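Local coordinates for putative platelet activating factor (Streptococcus pneumoniae, PDB 2HSJ), which is of unknown function but, as a member of the SGNH (GDSL-like) hydrolase family, is probably an esterase or lipase related to platelet-activating factor acetylhydrolases, at residues A113-V118 against S165-V170. Sequence-based numbering, arbitrary orientation.
Sequences AIIQSV and SAYMQV. With MG (magnesium ion), chain P.
Ile-115 lays its CG2 methyl over one face of the Tyr-167 ring, a CH-pi contact with 3.9 Å from CG2 to the ring centroid. The same methyl meets Val-170 CG2 at 3.7 Å, where the two side chains meet end to end. In Ile-115 a chi1 of -70° puts CG2 anti to the backbone N, which turns the methyl to the ring. At the rim of the ring, Gln-116 stretches out an extended chain and its NE2 donates to Tyr-167 OH (2.9 Å, N-H...O 147°). Its amide plane is turned 69° from the ring. Glu-112 OE2, one helical turn before Gln-116, also hydrogen-bonds this hydroxyl. Beside the methyl a water links the segments, donating to Ile-115 O and accepting from Gln-169 NE2. In the parallel alpha/beta fold of SGNH hydrolases, the contact joins helix 104-121 to the loop that leads into edge strand 170-173; Ile-127 and Leu-129 of the adjacent strand 126-130 touch Ile-115 and Val-170 respectively. The loop closes in a type I turn from Tyr-167 to Val-170. The carbonyl oxygens of these two residues both bind magnesium, Tyr-167 O at 2.3 Å, along with Ala-164 O and a water that donates to Met-168 O.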
loop_
_atom_site.group_PDB
_atom_site.type_symbol
_atom_site.label_atom_id
_atom_site.label_comp_id
_atom_site.label_asym_id
_atom_site.label_seq_id
_atom_site.Cartn_x
_atom_site.Cartn_y
_atom_site.Cartn_z
ATOM N N ALA D 113 -3.171 17.952 -26.383
ATOM C CA ALA D 113 -2.042 17.044 -26.591
ATOM C C ALA D 113 -1.692 16.197 -25.342
ATOM O O ALA D 113 -1.308 15.030 -25.453
ATOM C CB ALA D 113 -0.825 17.841 -27.019
ATOM N N ILE D 114 -1.793 16.806 -24.170
ATOM C CA ILE D 114 -1.571 16.066 -22.901
ATOM C C ILE D 114 -2.591 14.904 -22.791
ATOM O O ILE D 114 -2.235 13.751 -22.550
ATOM C CB ILE D 114 -1.653 17.001 -21.687
ATOM C CG1 ILE D 114 -0.467 17.972 -21.672
ATOM C CG2 ILE D 114 -1.705 16.179 -20.390
ATOM C CD1 ILE D 114 -0.682 19.253 -20.896
ATOM N N ILE D 115 -3.868 15.224 -22.997
ATOM C CA ILE D 115 -4.922 14.218 -22.934
ATOM C C ILE D 115 -4.621 13.077 -23.894
ATOM O O ILE D 115 -4.694 11.888 -23.540
ATOM C CB ILE D 115 -6.305 14.845 -23.259
ATOM C CG1 ILE D 115 -6.730 15.766 -22.125
ATOM C CG2 ILE D 115 -7.347 13.760 -23.474
ATOM C CD1 ILE D 115 -7.839 16.726 -22.527
ATOM N N GLN D 116 -4.279 13.429 -25.134
ATOM C CA GLN D 116 -3.977 12.397 -26.117
ATOM C C GLN D 116 -2.726 11.569 -25.770
ATOM O O GLN D 116 -2.681 10.367 -26.019
ATOM C CB GLN D 116 -3.823 13.012 -27.493
ATOM C CG GLN D 116 -5.093 13.644 -27.985
ATOM C CD GLN D 116 -4.878 14.428 -29.264
ATOM O OE1 GLN D 116 -3.745 14.727 -29.647
ATOM N NE2 GLN D 116 -5.957 14.772 -29.922
ATOM N N SER D 117 -1.713 12.206 -25.182
ATOM C CA SER D 117 -0.517 11.466 -24.819
ATOM C C SER D 117 -0.808 10.478 -23.670
ATOM O O SER D 117 -0.378 9.317 -23.692
ATOM C CB SER D 117 0.573 12.456 -24.456
ATOM O OG SER D 117 1.804 11.788 -24.235
ATOM N N VAL D 118 -1.576 10.934 -22.692
ATOM C CA VAL D 118 -1.984 10.057 -21.595
ATOM C C VAL D 118 -2.804 8.869 -22.102
ATOM O O VAL D 118 -2.608 7.738 -21.626
ATOM C CB VAL D 118 -2.764 10.844 -20.525
ATOM C CG1 VAL D 118 -3.376 9.891 -19.465
ATOM C CG2 VAL D 118 -1.862 11.894 -19.870
ATOM N N SER D 165 -15.571 17.576 -23.166
ATOM C CA SER D 165 -16.732 16.906 -23.783
ATOM C C SER D 165 -16.333 16.086 -25.010
ATOM O O SER D 165 -17.145 15.325 -25.533
ATOM C CB SER D 165 -17.790 17.931 -24.189
ATOM O OG SER D 165 -17.384 18.688 -25.316
ATOM N N ALA D 166 -15.102 16.269 -25.482
ATOM C CA ALA D 166 -14.632 15.578 -26.694
ATOM C C ALA D 166 -13.895 14.269 -26.397
ATOM O O ALA D 166 -13.446 13.601 -27.337
ATOM C CB ALA D 166 -13.724 16.516 -27.520
ATOM N N TYR D 167 -13.760 13.915 -25.116
ATOM C CA TYR D 167 -13.022 12.709 -24.706
ATOM C C TYR D 167 -13.820 11.980 -23.629
ATOM O O TYR D 167 -14.098 12.563 -22.576
ATOM C CB TYR D 167 -11.605 13.077 -24.178
ATOM C CG TYR D 167 -10.731 13.613 -25.291
ATOM C CD1 TYR D 167 -10.013 12.735 -26.097
ATOM C CD2 TYR D 167 -10.666 14.977 -25.575
ATOM C CE1 TYR D 167 -9.254 13.196 -27.171
ATOM C CE2 TYR D 167 -9.906 15.461 -26.642
ATOM C CZ TYR D 167 -9.201 14.559 -27.444
ATOM O OH TYR D 167 -8.457 15.016 -28.520
HETATM N N MSE D 168 -14.186 10.714 -23.845
HETATM C CA MSE D 168 -14.953 9.990 -22.832
HETATM C C MSE D 168 -14.195 9.866 -21.501
HETATM O O MSE D 168 -14.811 9.811 -20.432
HETATM C CB MSE D 168 -15.320 8.579 -23.307
HETATM C CG MSE D 168 -16.363 8.560 -24.419
HETATM SE SE MSE D 168 -18.071 9.493 -23.995
HETATM C CE MSE D 168 -18.600 8.495 -22.371
ATOM N N GLN D 169 -12.869 9.802 -21.576
ATOM C CA GLN D 169 -12.106 9.582 -20.341
ATOM C C GLN D 169 -11.820 10.858 -19.549
ATOM O O GLN D 169 -11.239 10.785 -18.445
ATOM C CB GLN D 169 -10.818 8.842 -20.651
ATOM C CG GLN D 169 -9.805 9.682 -21.366
ATOM C CD GLN D 169 -9.960 9.741 -22.908
ATOM O OE1 GLN D 169 -11.033 9.473 -23.505
ATOM N NE2 GLN D 169 -8.862 10.110 -23.559
ATOM N N VAL D 170 -12.216 12.009 -20.101
ATOM C CA VAL D 170 -11.989 13.301 -19.443
ATOM C C VAL D 170 -13.291 13.838 -18.867
ATOM O O VAL D 170 -14.305 13.936 -19.580
ATOM C CB VAL D 170 -11.380 14.329 -20.414
ATOM C CG1 VAL D 170 -11.021 15.615 -19.659
ATOM C CG2 VAL D 170 -10.136 13.752 -21.063
HETATM MG MG MG P . -15.650 13.823 -21.392
HETATM O O HOH W 1 -6.617 10.433 -21.889
HETATM O O HOH W 2 -16.743 11.778 -20.265
#